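Local structure of thioredoxin-like protein (Bacteroides caccae ATCC 43185, 4YOD) at residues A[120-125]-A[140-145]; A[58-63]-A[102-107]; A[194-197]-A[201-204]; A[190-195]-A[258-263]. The protein is of uncertain function but has a thioredoxin fold behind a helical domain and probably acts as a thiol-disulfide oxidoreductase. One frame throughout, in Å; residues are numbered along the deposited sequence.

How the interactions relate
From the N terminus, interaction 2 comes first: residues 58-63 meet 102-107, closing a loop of 38 mostly helical residues. Interaction 1 follows in series, 120-125 meeting 140-145 across a 14-residue connection, and the two touch where Arg141 packs on Tyr105. Both belong to the helical N-terminal part of the chain. In the thioredoxin-like part, interactions 3 and 4 start from the same helix, 187-197, and share Glu194 and Gly195; interaction 3 closes at once on helix 200-207, whereas interaction 4 closes a 62-residue loop at strand 259-263. Their centres lie about 10 Å apart, with Leu196 packing on Leu260, whereas about 35 Å separates the centres of interactions 1 and 3.

Interaction 1: residues A[120-125]-A[140-145]; sequences VLEAMA and ARLELA
Leu121 and Leu142 form the apolar centre of this contact between two helices that run roughly antiparallel, their local axes 9.5 Å apart at an angle of 140°. The Leu121 CB and Leu142 CB carbons face each other at 4.1 Å. Beyond them, CD1 of Leu121 passes over the backbone of the other helix, 3.7 Å from Leu142 N, and the same methyl lies 3.8 Å from Arg141 CB. Leu142 holds its CG anti to the backbone N (chi1 -174°), which carries both methyls to Glu122, where CD2 of Leu142 sits 3.9 Å from Glu122 CG. An alanine at Leu142 would remove both methyls and is likely to leave a gap beside CG of Glu122 and CB of Leu121.

The polar end of Arg141 is directed to other partners. Arg141 offers this interface its CB, while its extended chain leads away, and NH1 forms a salt bridge with Asp101 and a hydrogen bond with Tyr117. These bonds join helix 132-146 to helices 90-105 and 114-125 of the helical domain. Between the two segments themselves, then, cohesion rests on van der Waals packing of aliphatic carbon, with charge kept to the flanks.

Interaction 2: residues A[58-63]-A[102-107]; sequences QAWVDY and KYLYDP
Val61 presses a methyl onto the ring of Tyr103, and Trp60 beside it meets both Tyr103 and Leu104, so that helix 53-66 packs against the last turns of helix 90-105 in the all-helical N-terminal domain. One bump is CG2 of Val61. It comes over one face of the phenol in a CH-pi contact, 3.8 Å from the Tyr103 ring centroid and 23° off the ring normal, shifted toward the hydroxyl end. On the opposite face of the ring lies CG of Lys102, so the aromatic plate is held between a methyl and a methylene.

Trp60 fills the neighbouring hollow. With CG anti to the backbone N (chi1 178°), its indole projects between the helices and brings CD1 within 3.9 Å of Tyr103 CD2, which lies at the edge of the indole. The two ring planes are inclined at 48°. The far end of the indole reaches the side chain of Leu104, and other parts of it are packed by Ile96, Leu99 and Ala100 of helix 90-105. A wider pi-type turn at 102-105 forms the backbone that presents Tyr103 and Leu104.

An alanine in place of Tyr103 would probably leave Val61 CG2 and the Trp60 edge without the ring they pack on, and Glu57 without one of its partners. Glu57 OE2 accepts from both Tyr103 OH and Lys102 NZ, the latter as a salt bridge. On the ring itself, the closest carbon to Val61 is CZ, 3.5 Å from CG2.

Interaction 3: residues A[194-197]-A[201-204]; sequences EGLK and IISQ
Ile202 is turned toward the end of helix 187-197 and closes on Leu196 with both its branched base and its terminal methyl. The base meets backbone: CB and CG1 of Ile202 each lie 3.7 Å from Leu196 O, and CG2 is only slightly farther away. CG1 stands beside the backbone N (chi1 -54°), and the end methyl beyond it lies alongside the leucine. CD1 of Ile202 is the atom of its side chain nearest Leu196 CD2, at 4.3 Å, a loose methyl-to-methyl touch. Both side chains also rest on Leu178 of strand 176-181, so this part of the contact belongs to the hydrophobic layer beneath the helices. Leu196 further packs on Phe180 and Trp236, and Ile202 on Leu283 of helix 276-286.

Two short helices, 187-197 and 200-207, thus sit together in the crossover of the thioredoxin fold, a beta-alpha-beta unit leading from strand 176-181 to the adjacent parallel strand 211-217. Only two residues separate the helices, and the first turn of the second lies against the end of the first.

Ser203 and Lys197 form the more exposed border. Lys197 starts its side chain away from the second helix and meets it mainly through its backbone, whose carbonyl O remains 4.0 Å from Ser203 OG. The polar connection runs instead through a water, which donates a hydrogen bond of 2.7 Å to Leu196 O and makes another of 2.7 Å with Ser203 OG.

Interaction 4: residues A[190-195]-A[258-263]; sequences TETIEG and PTLYLL
Thr192 carries the whole of the helix side of this contact, its two branches each meeting a different residue. The methyl branch meets the buried Leu260 tip to tip: CG2 of Thr192 approaches Leu260 CD1 at 4.0 Å and Leu260 CD2 at 4.1 Å, touching both methyls of the fork. Phe180 of strand 176-181 packs on Thr192, Pro258 and Leu260 alike.

The looser side is where the partly exposed Thr192 and Pro258 meet. There the hydroxyl branch lies against the proline ring, with OG1 of Thr192 3.6 Å from Pro258 CG. The partner is a ring carbon, so this is packing; the hydroxyl has its polar partner in Ala188 O, one turn back in the helix, and its place beside the backbone N (chi1 -65°) suits that link. Past Leu260 the strand draws away from the helix, its later residues packing instead on strand 269-272 and helix 276-286.

Pro258 follows a cis peptide bond, and its side chain touches what looks like a thioredoxin-type CxxC, Cys186 to Cys189, at the start of helix 187-197. A cis-proline leading into a strand next to such a helix is the hallmark of the thioredoxin-fold active site, which this region probably represents.

Interaction 1: residues A[120-125]-A[140-145]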
# COMPACT_ATOMS: atom_id res chain seq x y z
N VAL A 120 11.72 5.03 -2.43
CA VAL A 120 12.24 4.59 -3.75
C VAL A 120 11.84 5.64 -4.83
O VAL A 120 12.69 6.05 -5.61
CB VAL A 120 11.79 3.17 -4.18
CG1 VAL A 120 12.43 2.78 -5.52
CG2 VAL A 120 12.11 2.13 -3.11
N LEU A 121 10.56 6.06 -4.85
CA LEU A 121 10.01 7.04 -5.80
C LEU A 121 10.69 8.37 -5.66
O LEU A 121 10.95 9.02 -6.67
CB LEU A 121 8.49 7.20 -5.61
CG LEU A 121 7.64 6.00 -6.01
CD1 LEU A 121 6.19 6.22 -5.59
CD2 LEU A 121 7.76 5.69 -7.52
N GLU A 122 10.98 8.78 -4.39
CA GLU A 122 11.67 10.05 -4.08
C GLU A 122 13.10 10.00 -4.63
O GLU A 122 13.59 10.99 -5.21
CB GLU A 122 11.66 10.30 -2.55
CG GLU A 122 10.27 10.69 -2.01
CD GLU A 122 10.14 10.85 -0.50
OE1 GLU A 122 10.93 10.22 0.26
OE2 GLU A 122 9.23 11.59 -0.06
N ALA A 123 13.78 8.86 -4.47
CA ALA A 123 15.14 8.69 -5.01
C ALA A 123 15.13 8.73 -6.52
O ALA A 123 16.05 9.28 -7.11
CB ALA A 123 15.73 7.38 -4.52
N MSE A 124 14.09 8.17 -7.17
CA MSE A 124 14.00 8.18 -8.64
C MSE A 124 13.76 9.60 -9.18
O MSE A 124 14.42 10.01 -10.13
CB MSE A 124 12.90 7.23 -9.13
CG MSE A 124 13.22 5.74 -8.78
SE MSE A 124 11.76 4.54 -9.22
CE MSE A 124 12.01 4.43 -11.16
N ALA A 125 12.87 10.37 -8.54
CA ALA A 125 12.61 11.74 -8.95
C ALA A 125 13.87 12.61 -8.79
O ALA A 125 14.05 13.55 -9.57
CB ALA A 125 11.46 12.32 -8.14
N ALA A 140 4.56 10.76 -11.05
CA ALA A 140 3.11 10.57 -11.06
C ALA A 140 2.69 9.58 -9.95
O ALA A 140 1.71 9.84 -9.24
CB ALA A 140 2.65 10.07 -12.43
N ARG A 141 3.45 8.49 -9.77
CA ARG A 141 3.18 7.52 -8.69
C ARG A 141 3.37 8.17 -7.31
O ARG A 141 2.57 7.93 -6.42
CB ARG A 141 4.11 6.30 -8.82
CG ARG A 141 3.65 5.34 -9.90
CD ARG A 141 4.60 4.17 -10.04
NE ARG A 141 4.05 3.20 -10.98
CZ ARG A 141 4.58 2.01 -11.22
NH1 ARG A 141 5.69 1.63 -10.59
NH2 ARG A 141 3.99 1.17 -12.07
N LEU A 142 4.39 9.05 -7.17
CA LEU A 142 4.70 9.75 -5.91
C LEU A 142 3.56 10.73 -5.55
O LEU A 142 3.11 10.72 -4.40
CB LEU A 142 6.06 10.47 -5.99
CG LEU A 142 6.60 11.14 -4.68
CD1 LEU A 142 6.63 10.16 -3.49
CD2 LEU A 142 7.95 11.76 -4.92
N GLU A 143 3.03 11.46 -6.55
CA GLU A 143 1.88 12.37 -6.35
C GLU A 143 0.63 11.59 -5.90
O GLU A 143 -0.07 11.99 -4.96
CB GLU A 143 1.56 13.13 -7.64
CG GLU A 143 2.34 14.41 -7.82
CD GLU A 143 1.51 15.47 -8.51
OE1 GLU A 143 0.63 16.06 -7.84
OE2 GLU A 143 1.69 15.66 -9.73
N LEU A 144 0.34 10.47 -6.59
CA LEU A 144 -0.81 9.64 -6.26
C LEU A 144 -0.65 8.96 -4.87
O LEU A 144 -1.63 8.87 -4.14
CB LEU A 144 -1.06 8.61 -7.37
CG LEU A 144 -2.20 7.60 -7.15
CD1 LEU A 144 -3.58 8.32 -6.96
CD2 LEU A 144 -2.25 6.62 -8.31
N ALA A 145 0.59 8.54 -4.50
CA ALA A 145 0.86 7.90 -3.20
C ALA A 145 0.64 8.87 -2.00
O ALA A 145 0.40 8.41 -0.89
CB ALA A 145 2.27 7.33 -3.18

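Interaction 2: residues A[58-63]-A[102-107]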
# COMPACT_ATOMS: atom_id res chain seq x y z
N GLN A 58 16.79 -12.58 -4.55
CA GLN A 58 16.53 -13.16 -3.24
C GLN A 58 17.12 -12.26 -2.13
O GLN A 58 16.49 -12.11 -1.09
CB GLN A 58 17.04 -14.60 -3.13
CG GLN A 58 16.59 -15.33 -1.85
CD GLN A 58 15.12 -15.20 -1.53
OE1 GLN A 58 14.25 -15.37 -2.39
NE2 GLN A 58 14.82 -14.89 -0.28
N ALA A 59 18.28 -11.62 -2.40
CA ALA A 59 18.90 -10.65 -1.49
C ALA A 59 17.97 -9.44 -1.29
O ALA A 59 17.78 -8.99 -0.15
CB ALA A 59 20.25 -10.19 -2.04
N TRP A 60 17.32 -8.97 -2.38
CA TRP A 60 16.36 -7.86 -2.33
C TRP A 60 15.12 -8.26 -1.49
O TRP A 60 14.68 -7.46 -0.67
CB TRP A 60 15.94 -7.38 -3.72
CG TRP A 60 14.92 -6.27 -3.67
CD1 TRP A 60 13.56 -6.39 -3.79
CD2 TRP A 60 15.17 -4.90 -3.33
NE1 TRP A 60 12.96 -5.16 -3.61
CE2 TRP A 60 13.92 -4.23 -3.32
CE3 TRP A 60 16.34 -4.16 -3.08
CZ2 TRP A 60 13.81 -2.85 -3.07
CZ3 TRP A 60 16.24 -2.80 -2.83
CH2 TRP A 60 14.99 -2.16 -2.82
N VAL A 61 14.58 -9.47 -1.70
CA VAL A 61 13.41 -10.01 -0.98
C VAL A 61 13.70 -10.05 0.55
O VAL A 61 12.88 -9.58 1.34
CB VAL A 61 13.01 -11.40 -1.56
CG1 VAL A 61 12.08 -12.19 -0.63
CG2 VAL A 61 12.41 -11.25 -2.93
N ASP A 62 14.87 -10.61 0.94
CA ASP A 62 15.31 -10.69 2.33
C ASP A 62 15.50 -9.29 2.96
O ASP A 62 15.18 -9.10 4.12
CB ASP A 62 16.58 -11.52 2.46
CG ASP A 62 16.34 -13.00 2.23
OD1 ASP A 62 15.18 -13.46 2.43
OD2 ASP A 62 17.29 -13.70 1.82
N TYR A 63 15.96 -8.31 2.17
CA TYR A 63 16.10 -6.91 2.61
C TYR A 63 14.72 -6.32 2.94
O TYR A 63 14.56 -5.73 4.01
CB TYR A 63 16.78 -6.08 1.52
CG TYR A 63 17.02 -4.62 1.87
CD1 TYR A 63 17.87 -4.27 2.93
CD2 TYR A 63 16.50 -3.60 1.09
CE1 TYR A 63 18.11 -2.94 3.24
CE2 TYR A 63 16.81 -2.26 1.34
CZ TYR A 63 17.61 -1.93 2.42
OH TYR A 63 17.90 -0.61 2.67
N LYS A 102 8.12 -4.42 -8.33
CA LYS A 102 7.65 -5.81 -8.27
C LYS A 102 7.24 -6.25 -6.85
O LYS A 102 6.21 -6.92 -6.71
CB LYS A 102 8.74 -6.76 -8.80
CG LYS A 102 8.32 -8.22 -8.90
CD LYS A 102 9.40 -9.06 -9.56
CE LYS A 102 9.06 -10.53 -9.58
NZ LYS A 102 10.11 -11.32 -10.27
N TYR A 103 8.01 -5.90 -5.82
CA TYR A 103 7.70 -6.38 -4.47
C TYR A 103 6.97 -5.39 -3.58
O TYR A 103 6.16 -5.81 -2.76
CB TYR A 103 8.98 -6.86 -3.79
CG TYR A 103 9.47 -8.15 -4.40
CD1 TYR A 103 8.87 -9.37 -4.08
CD2 TYR A 103 10.47 -8.16 -5.37
CE1 TYR A 103 9.26 -10.56 -4.70
CE2 TYR A 103 10.89 -9.34 -5.97
CZ TYR A 103 10.26 -10.54 -5.65
OH TYR A 103 10.64 -11.71 -6.24
N LEU A 104 7.26 -4.09 -3.69
CA LEU A 104 6.67 -3.11 -2.78
C LEU A 104 5.50 -2.35 -3.36
O LEU A 104 4.75 -1.76 -2.57
CB LEU A 104 7.73 -2.10 -2.28
CG LEU A 104 9.00 -2.66 -1.65
CD1 LEU A 104 10.08 -1.57 -1.57
CD2 LEU A 104 8.72 -3.29 -0.29
N TYR A 105 5.30 -2.35 -4.68
CA TYR A 105 4.18 -1.59 -5.29
C TYR A 105 3.08 -2.47 -5.88
O TYR A 105 1.90 -2.16 -5.68
CB TYR A 105 4.69 -0.63 -6.41
CG TYR A 105 3.69 0.43 -6.84
CD1 TYR A 105 3.26 1.42 -5.96
CD2 TYR A 105 3.22 0.47 -8.15
CE1 TYR A 105 2.42 2.45 -6.38
CE2 TYR A 105 2.32 1.46 -8.56
CZ TYR A 105 1.94 2.46 -7.68
OH TYR A 105 1.09 3.48 -8.07
N ASP A 106 3.46 -3.49 -6.68
CA ASP A 106 2.54 -4.41 -7.36
C ASP A 106 1.44 -4.90 -6.40
O ASP A 106 1.76 -5.42 -5.33
CB ASP A 106 3.33 -5.61 -7.95
CG ASP A 106 2.58 -6.47 -8.97
OD1 ASP A 106 1.36 -6.67 -8.81
OD2 ASP A 106 3.24 -7.01 -9.88
N PRO A 107 0.13 -4.71 -6.76
CA PRO A 107 -0.96 -5.15 -5.87
C PRO A 107 -0.99 -6.65 -5.62
O PRO A 107 -1.53 -7.11 -4.60
CB PRO A 107 -2.23 -4.73 -6.62
CG PRO A 107 -1.79 -3.71 -7.60
CD PRO A 107 -0.39 -4.08 -7.99

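Interaction 3: residues A[194-197]-A[201-204]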
# COMPACT_ATOMS: atom_id res chain seq x y z
N GLU A 194 -17.55 -11.50 2.16
CA GLU A 194 -17.66 -12.65 3.08
C GLU A 194 -16.72 -12.50 4.28
O GLU A 194 -17.13 -12.77 5.41
CB GLU A 194 -17.39 -13.96 2.32
CG GLU A 194 -18.30 -15.11 2.71
CD GLU A 194 -19.80 -14.82 2.76
OE1 GLU A 194 -20.35 -14.33 1.75
OE2 GLU A 194 -20.41 -15.09 3.82
N GLY A 195 -15.49 -12.04 4.03
CA GLY A 195 -14.49 -11.79 5.06
C GLY A 195 -14.91 -10.71 6.05
O GLY A 195 -14.67 -10.85 7.25
N LEU A 196 -15.55 -9.64 5.55
CA LEU A 196 -16.07 -8.56 6.38
C LEU A 196 -17.30 -9.02 7.19
O LEU A 196 -17.41 -8.66 8.37
CB LEU A 196 -16.41 -7.31 5.55
CG LEU A 196 -15.20 -6.53 5.01
CD1 LEU A 196 -15.62 -5.50 4.00
CD2 LEU A 196 -14.39 -5.89 6.15
N LYS A 197 -18.19 -9.82 6.58
CA LYS A 197 -19.39 -10.37 7.22
C LYS A 197 -19.03 -11.37 8.34
O LYS A 197 -19.75 -11.45 9.34
CB LYS A 197 -20.29 -11.07 6.19
CG LYS A 197 -21.13 -10.15 5.32
CD LYS A 197 -21.64 -10.93 4.11
CE LYS A 197 -23.14 -10.88 3.94
NZ LYS A 197 -23.57 -11.57 2.69
N ILE A 201 -16.28 -8.24 15.16
CA ILE A 201 -16.08 -6.85 15.58
C ILE A 201 -16.78 -5.84 14.61
O ILE A 201 -17.30 -4.83 15.09
CB ILE A 201 -14.56 -6.49 15.79
CG1 ILE A 201 -14.38 -5.18 16.60
CG2 ILE A 201 -13.75 -6.47 14.47
CD1 ILE A 201 -15.06 -5.18 18.03
N ILE A 202 -16.82 -6.14 13.29
CA ILE A 202 -17.46 -5.29 12.26
C ILE A 202 -18.96 -5.15 12.56
O ILE A 202 -19.45 -4.03 12.73
CB ILE A 202 -17.22 -5.86 10.82
CG1 ILE A 202 -15.70 -6.10 10.51
CG2 ILE A 202 -17.90 -5.01 9.74
CD1 ILE A 202 -14.79 -4.90 10.27
N SER A 203 -19.67 -6.29 12.65
CA SER A 203 -21.10 -6.40 12.94
C SER A 203 -21.46 -5.70 14.26
O SER A 203 -22.47 -5.01 14.32
CB SER A 203 -21.52 -7.87 12.99
OG SER A 203 -20.82 -8.66 12.04
N GLN A 204 -20.60 -5.86 15.29
CA GLN A 204 -20.78 -5.28 16.62
C GLN A 204 -20.70 -3.76 16.59
O GLN A 204 -21.60 -3.11 17.11
CB GLN A 204 -19.74 -5.85 17.60
CG GLN A 204 -19.80 -5.30 19.03
CD GLN A 204 -18.51 -5.49 19.80
OE1 GLN A 204 -17.77 -6.48 19.64
NE2 GLN A 204 -18.22 -4.56 20.70
O HOH W 1 -19.69 -7.96 9.66

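Interaction 4: residues A[190-195]-A[258-263]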
# COMPACT_ATOMS: atom_id res chain seq x y z
N THR A 190 -16.30 -10.63 -3.85
CA THR A 190 -17.23 -11.52 -3.13
C THR A 190 -16.54 -12.10 -1.88
O THR A 190 -17.16 -12.17 -0.82
CB THR A 190 -17.77 -12.66 -4.04
OG1 THR A 190 -18.16 -12.13 -5.31
CG2 THR A 190 -18.94 -13.39 -3.43
N GLU A 191 -15.26 -12.50 -2.03
CA GLU A 191 -14.40 -13.05 -0.98
C GLU A 191 -14.23 -12.01 0.16
O GLU A 191 -14.32 -12.35 1.34
CB GLU A 191 -13.04 -13.42 -1.60
CG GLU A 191 -12.20 -14.39 -0.80
CD GLU A 191 -11.00 -14.90 -1.57
OE1 GLU A 191 -10.02 -14.13 -1.74
OE2 GLU A 191 -11.04 -16.06 -2.02
N THR A 192 -14.03 -10.73 -0.22
CA THR A 192 -13.88 -9.60 0.71
C THR A 192 -15.21 -9.32 1.44
O THR A 192 -15.16 -9.09 2.65
CB THR A 192 -13.32 -8.37 -0.03
OG1 THR A 192 -12.00 -8.69 -0.47
CG2 THR A 192 -13.26 -7.13 0.84
N ILE A 193 -16.37 -9.35 0.74
CA ILE A 193 -17.69 -9.16 1.37
C ILE A 193 -17.87 -10.22 2.48
O ILE A 193 -18.24 -9.87 3.60
CB ILE A 193 -18.87 -9.18 0.34
CG1 ILE A 193 -18.87 -7.91 -0.55
CG2 ILE A 193 -20.23 -9.32 1.05
CD1 ILE A 193 -19.58 -8.04 -1.90
N GLU A 194 -17.55 -11.50 2.16
CA GLU A 194 -17.66 -12.65 3.08
C GLU A 194 -16.72 -12.50 4.28
O GLU A 194 -17.13 -12.77 5.41
CB GLU A 194 -17.39 -13.96 2.32
CG GLU A 194 -18.30 -15.11 2.71
CD GLU A 194 -19.80 -14.82 2.76
OE1 GLU A 194 -20.35 -14.33 1.75
OE2 GLU A 194 -20.41 -15.09 3.82
N GLY A 195 -15.49 -12.04 4.03
CA GLY A 195 -14.49 -11.79 5.06
C GLY A 195 -14.91 -10.71 6.05
O GLY A 195 -14.67 -10.85 7.25
N PRO A 258 -10.70 -5.40 -5.26
CA PRO A 258 -11.14 -4.55 -4.15
C PRO A 258 -10.00 -3.91 -3.37
O PRO A 258 -8.86 -4.38 -3.40
CB PRO A 258 -11.93 -5.52 -3.26
CG PRO A 258 -11.28 -6.86 -3.51
CD PRO A 258 -10.97 -6.83 -4.98
N THR A 259 -10.31 -2.80 -2.70
CA THR A 259 -9.35 -2.17 -1.81
C THR A 259 -10.12 -1.64 -0.60
O THR A 259 -11.27 -1.22 -0.72
CB THR A 259 -8.43 -1.16 -2.50
OG1 THR A 259 -7.29 -1.02 -1.67
CG2 THR A 259 -9.06 0.19 -2.76
N LEU A 260 -9.49 -1.72 0.57
CA LEU A 260 -10.12 -1.30 1.82
C LEU A 260 -9.32 -0.24 2.51
O LEU A 260 -8.10 -0.32 2.53
CB LEU A 260 -10.27 -2.50 2.78
CG LEU A 260 -11.11 -3.69 2.31
CD1 LEU A 260 -10.91 -4.89 3.23
CD2 LEU A 260 -12.57 -3.32 2.24
N TYR A 261 -10.02 0.76 3.07
CA TYR A 261 -9.45 1.83 3.88
C TYR A 261 -10.14 1.86 5.22
O TYR A 261 -11.35 1.64 5.28
CB TYR A 261 -9.64 3.21 3.23
CG TYR A 261 -8.68 3.51 2.09
CD1 TYR A 261 -8.91 3.00 0.82
CD2 TYR A 261 -7.62 4.39 2.27
CE1 TYR A 261 -8.06 3.32 -0.25
CE2 TYR A 261 -6.76 4.70 1.21
CZ TYR A 261 -7.00 4.17 -0.05
OH TYR A 261 -6.14 4.43 -1.08
N LEU A 262 -9.40 2.14 6.29
CA LEU A 262 -10.00 2.39 7.59
C LEU A 262 -9.67 3.83 7.94
O LEU A 262 -8.49 4.20 7.96
CB LEU A 262 -9.55 1.42 8.71
CG LEU A 262 -10.31 1.62 10.06
CD1 LEU A 262 -11.79 1.20 9.93
CD2 LEU A 262 -9.65 0.85 11.19
N LEU A 263 -10.68 4.63 8.23
CA LEU A 263 -10.53 6.04 8.59
C LEU A 263 -11.00 6.26 10.03
O LEU A 263 -11.88 5.55 10.48
CB LEU A 263 -11.31 6.98 7.63
CG LEU A 263 -11.37 6.65 6.11
CD1 LEU A 263 -12.19 7.72 5.36
CD2 LEU A 263 -9.95 6.54 5.47